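Local coordinates for imidazolonepropionase (Unidentified, PDB 2Q09), which catalyses the hydrolytic ring opening of imidazolone-5-propanoate to N-formimidoyl-L-glutamate, the third step of histidine degradation, at residues R7-V12 / F375-C380; E362-G365 / M371-D374. All blocks are in the same frame, centred on the assembly; numbering follows the deposited sequence.

Interaction 1: residues R7-V12 / F375-C380; sequences RVWLNV and FLVWNC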
# COMPACT_ATOMS: atom_id res chain seq x y z
N ARG A 7 -21.34 13.58 -15.30
CA ARG A 7 -21.35 14.17 -13.97
C ARG A 7 -20.39 15.34 -13.87
O ARG A 7 -19.33 15.33 -14.48
CB ARG A 7 -21.00 13.09 -12.94
CG ARG A 7 -21.55 11.70 -13.31
CD ARG A 7 -21.33 10.66 -12.22
NE ARG A 7 -21.99 9.40 -12.55
CZ ARG A 7 -21.62 8.57 -13.52
NH1 ARG A 7 -20.57 8.87 -14.28
NH2 ARG A 7 -22.29 7.46 -13.74
N VAL A 8 -20.76 16.35 -13.09
CA VAL A 8 -19.91 17.52 -12.92
C VAL A 8 -19.93 18.06 -11.50
O VAL A 8 -20.99 18.20 -10.88
CB VAL A 8 -20.32 18.68 -13.87
CG1 VAL A 8 -19.52 19.94 -13.54
CG2 VAL A 8 -20.08 18.28 -15.31
N TRP A 9 -18.74 18.33 -10.98
CA TRP A 9 -18.57 18.87 -9.64
C TRP A 9 -18.16 20.33 -9.82
O TRP A 9 -17.07 20.62 -10.31
CB TRP A 9 -17.47 18.11 -8.89
CG TRP A 9 -17.96 16.82 -8.33
CD1 TRP A 9 -18.35 16.57 -7.05
CD2 TRP A 9 -18.18 15.60 -9.06
NE1 TRP A 9 -18.81 15.28 -6.93
CE2 TRP A 9 -18.72 14.67 -8.15
CE3 TRP A 9 -17.98 15.22 -10.39
CZ2 TRP A 9 -19.06 13.37 -8.53
CZ3 TRP A 9 -18.32 13.92 -10.77
CH2 TRP A 9 -18.86 13.02 -9.85
N LEU A 10 -19.05 21.24 -9.44
CA LEU A 10 -18.77 22.66 -9.58
C LEU A 10 -18.09 23.26 -8.35
O LEU A 10 -18.27 22.78 -7.23
CB LEU A 10 -20.07 23.43 -9.85
CG LEU A 10 -20.80 23.17 -11.17
CD1 LEU A 10 -22.15 23.86 -11.15
CD2 LEU A 10 -19.95 23.66 -12.34
N ASN A 11 -17.33 24.31 -8.58
CA ASN A 11 -16.62 25.03 -7.54
C ASN A 11 -15.78 24.17 -6.59
O ASN A 11 -15.98 24.20 -5.38
CB ASN A 11 -17.61 25.87 -6.73
CG ASN A 11 -18.33 26.90 -7.58
OD1 ASN A 11 -17.69 27.69 -8.28
ND2 ASN A 11 -19.65 26.91 -7.53
N VAL A 12 -14.85 23.41 -7.15
CA VAL A 12 -13.96 22.61 -6.33
C VAL A 12 -12.59 23.29 -6.35
O VAL A 12 -12.18 23.82 -7.38
CB VAL A 12 -13.79 21.17 -6.87
CG1 VAL A 12 -15.09 20.39 -6.71
CG2 VAL A 12 -13.35 21.20 -8.31
N PHE A 375 -11.42 10.62 -6.78
CA PHE A 375 -11.09 11.84 -6.05
C PHE A 375 -11.93 12.02 -4.80
O PHE A 375 -12.94 11.32 -4.61
CB PHE A 375 -11.20 13.06 -6.98
CG PHE A 375 -12.56 13.23 -7.60
CD1 PHE A 375 -13.57 13.91 -6.93
CD2 PHE A 375 -12.81 12.73 -8.87
CE1 PHE A 375 -14.82 14.09 -7.53
CE2 PHE A 375 -14.05 12.91 -9.48
CZ PHE A 375 -15.06 13.59 -8.80
N LEU A 376 -11.52 12.96 -3.96
CA LEU A 376 -12.21 13.20 -2.70
C LEU A 376 -12.51 14.67 -2.46
O LEU A 376 -11.68 15.54 -2.75
CB LEU A 376 -11.32 12.71 -1.55
CG LEU A 376 -10.64 11.35 -1.71
CD1 LEU A 376 -9.60 11.18 -0.62
CD2 LEU A 376 -11.70 10.24 -1.66
N VAL A 377 -13.68 14.95 -1.90
CA VAL A 377 -14.06 16.32 -1.57
C VAL A 377 -14.05 16.36 -0.04
O VAL A 377 -14.80 15.63 0.61
CB VAL A 377 -15.47 16.66 -2.06
CG1 VAL A 377 -15.85 18.06 -1.57
CG2 VAL A 377 -15.52 16.61 -3.58
N TRP A 378 -13.19 17.21 0.52
CA TRP A 378 -13.06 17.30 1.97
C TRP A 378 -13.75 18.51 2.57
O TRP A 378 -14.10 19.45 1.87
CB TRP A 378 -11.59 17.38 2.35
CG TRP A 378 -10.75 16.26 1.84
CD1 TRP A 378 -10.12 16.19 0.63
CD2 TRP A 378 -10.40 15.07 2.55
NE1 TRP A 378 -9.39 15.03 0.55
CE2 TRP A 378 -9.54 14.32 1.72
CE3 TRP A 378 -10.74 14.57 3.82
CZ2 TRP A 378 -9.00 13.09 2.11
CZ3 TRP A 378 -10.19 13.34 4.22
CH2 TRP A 378 -9.33 12.62 3.36
N ASN A 379 -13.93 18.48 3.89
CA ASN A 379 -14.54 19.61 4.56
C ASN A 379 -13.45 20.43 5.25
O ASN A 379 -13.74 21.43 5.91
CB ASN A 379 -15.61 19.16 5.57
CG ASN A 379 -15.05 18.31 6.69
OD1 ASN A 379 -13.85 18.03 6.74
ND2 ASN A 379 -15.92 17.91 7.61
N CYS A 380 -12.19 20.02 5.09
CA CYS A 380 -11.10 20.78 5.69
C CYS A 380 -10.53 21.74 4.64
O CYS A 380 -10.63 21.50 3.44
CB CYS A 380 -10.01 19.86 6.26
SG CYS A 380 -9.38 18.58 5.17

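Interaction 2: residues E362-G365 / M371-D374; sequences EQLG and MLAD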
# COMPACT_ATOMS: atom_id res chain seq x y z
N GLU A 362 0.18 6.05 -14.59
CA GLU A 362 -0.54 6.65 -15.71
C GLU A 362 -2.05 6.75 -15.51
O GLU A 362 -2.72 7.48 -16.24
CB GLU A 362 -0.26 5.86 -17.00
CG GLU A 362 1.20 5.81 -17.42
CD GLU A 362 1.40 5.18 -18.79
OE1 GLU A 362 1.06 3.99 -18.96
OE2 GLU A 362 1.90 5.88 -19.70
N GLN A 363 -2.58 6.03 -14.53
CA GLN A 363 -4.02 6.00 -14.30
C GLN A 363 -4.57 6.65 -13.03
O GLN A 363 -5.71 7.11 -13.02
CB GLN A 363 -4.50 4.55 -14.30
CG GLN A 363 -4.11 3.75 -15.52
CD GLN A 363 -4.87 4.18 -16.75
OE1 GLN A 363 -6.09 4.36 -16.71
NE2 GLN A 363 -4.16 4.33 -17.86
N LEU A 364 -3.77 6.69 -11.97
CA LEU A 364 -4.20 7.23 -10.69
C LEU A 364 -3.20 8.14 -9.99
O LEU A 364 -2.04 8.23 -10.39
CB LEU A 364 -4.52 6.07 -9.75
CG LEU A 364 -5.61 5.08 -10.16
CD1 LEU A 364 -5.47 3.77 -9.38
CD2 LEU A 364 -6.96 5.72 -9.91
N GLY A 365 -3.66 8.81 -8.94
CA GLY A 365 -2.78 9.65 -8.16
C GLY A 365 -2.71 11.13 -8.47
O GLY A 365 -2.07 11.88 -7.71
N MSE A 371 -7.12 10.68 -16.65
CA MSE A 371 -6.89 9.68 -15.60
C MSE A 371 -8.21 9.28 -14.95
O MSE A 371 -9.21 9.97 -15.10
CB MSE A 371 -5.91 10.22 -14.56
CG MSE A 371 -4.51 10.41 -15.12
SE MSE A 371 -3.20 10.84 -13.76
CE MSE A 371 -2.68 9.07 -13.27
N LEU A 372 -8.20 8.16 -14.22
CA LEU A 372 -9.41 7.67 -13.58
C LEU A 372 -9.99 8.68 -12.59
O LEU A 372 -9.24 9.40 -11.92
CB LEU A 372 -9.13 6.33 -12.88
CG LEU A 372 -8.78 5.19 -13.84
CD1 LEU A 372 -8.21 4.01 -13.06
CD2 LEU A 372 -10.03 4.77 -14.63
N ALA A 373 -11.31 8.71 -12.51
CA ALA A 373 -12.00 9.65 -11.63
C ALA A 373 -12.10 9.16 -10.19
O ALA A 373 -13.20 8.87 -9.70
CB ALA A 373 -13.39 9.96 -12.18
N ASP A 374 -10.95 9.09 -9.52
CA ASP A 374 -10.88 8.67 -8.12
C ASP A 374 -10.45 9.92 -7.36
O ASP A 374 -9.27 10.26 -7.33
CB ASP A 374 -9.84 7.57 -7.94
CG ASP A 374 -10.31 6.22 -8.45
OD1 ASP A 374 -11.35 6.18 -9.15
OD2 ASP A 374 -9.64 5.21 -8.16
O HOH W 1 -6.64 9.60 -8.41

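Interaction 1: residues R7-V12 / F375-C380
Phe375 drives the edge of its ring into a face of the Trp9 indole, a T-shaped pair with planes at 86° and with the centroid of the six-membered indole ring 5.0 Å from that of Phe375. The leading atom is Phe375 CZ, poised over the centre of the indole and 3.7 Å from Trp9 CE3. With chi1 at 58°, Phe375 CG sits between its backbone N and carbonyl carbon, which sends the ring off the strand end-on toward Trp9. This is the tight part. The loose side lies next to it, where Val377 CG2 comes only within 4.5 Å of Trp9 CD1 and Val12 stands farther back still; the exposed Asn379 lies well past the contact. Strand 7-10 belongs to the small sheet with strands 30-35 and 38-44, whereas strand 375-378 runs between 63-73 and 395-400, so the ring pair lies between two sheets, in the beta-sandwich that accompanies the barrel in amidohydrolases. Leu32, Val34, Val64 and Val399 also pack against Phe375. No hydrogen bond crosses from one segment to the other; the two sheets meet here through apolar surface and the weakly polar attraction of ring hydrogens for a pi face.

Interaction 2: residues E362-G365 / M371-D374
Leu372 and Leu364 cross at a slant, Leu372 CB lying 3.7 Å from Leu364 CD2, with the Leu372 CD1 methyl also close to that branch. The same CD1 reaches Gln363 CB too, at 3.9 Å and roughly at right angles to the first approach, so the isobutyl group is lodged against two successive residues of 362-365. A bend at chi2 (-71°) turns the Gln363 amide back, so that OE1 lies 4.0 Å from Leu372 CG while hydrogen-bonded to Arg38. Leu364 starts out away from 371-374, but its CD2 branch swings back against the carboxylate of Asp374, with CD2 3.2 Å from OD2. That oxygen is held by a salt bridge to Arg168, and Thr137 lies against Leu364 from strand 135-141. The two segments run side by side in roughly the same direction, 30° apart, within the irregular loop between helix 352-357 and strand 375-378. Their backbones are joined by Leu372 N giving its hydrogen to Gln363 O at 3.0 Å. Just beyond, Ala373 centres an inverse gamma turn, closed by a weak bond from Asp374 N to Leu372 O, which brings Asp374 round toward Leu364. An alanine in place of Leu372 would keep the backbone bond but would probably open a gap between Gln363 CB and the CD2 methyl of Leu364, depriving both of their apolar contact with the CD1 methyl. Met371, present as selenomethionine, bends at its selenium and carries CE to the backbone around Leu364 N, although the very short distances modelled for that methyl are doubtful. A water bridges the far end, accepting from Gly365 N at 3.1 Å and donating to Asp374 O at 2.9 Å.

Asp374 and Phe375 are consecutive, so interaction 2 passes straight into interaction 1, and its two segments are nested within the long chain span that interaction 1 closes. The centres of the two interactions lie about 16 Å apart, on the same side of the chain's centre, at about 16 Å from it for interaction 2 and about 24 Å for interaction 1. Neither belongs to the active site. Both nevertheless touch strand 63-73, which bears the iron ligand His72: Asp374 is joined to Gly67 by a backbone hydrogen bond, and Phe375 packs on Val64. Interaction 2, the nearer to that centre, touches barrel strands 135-141 and 168-176, while interaction 1 lies farther out between two sheets.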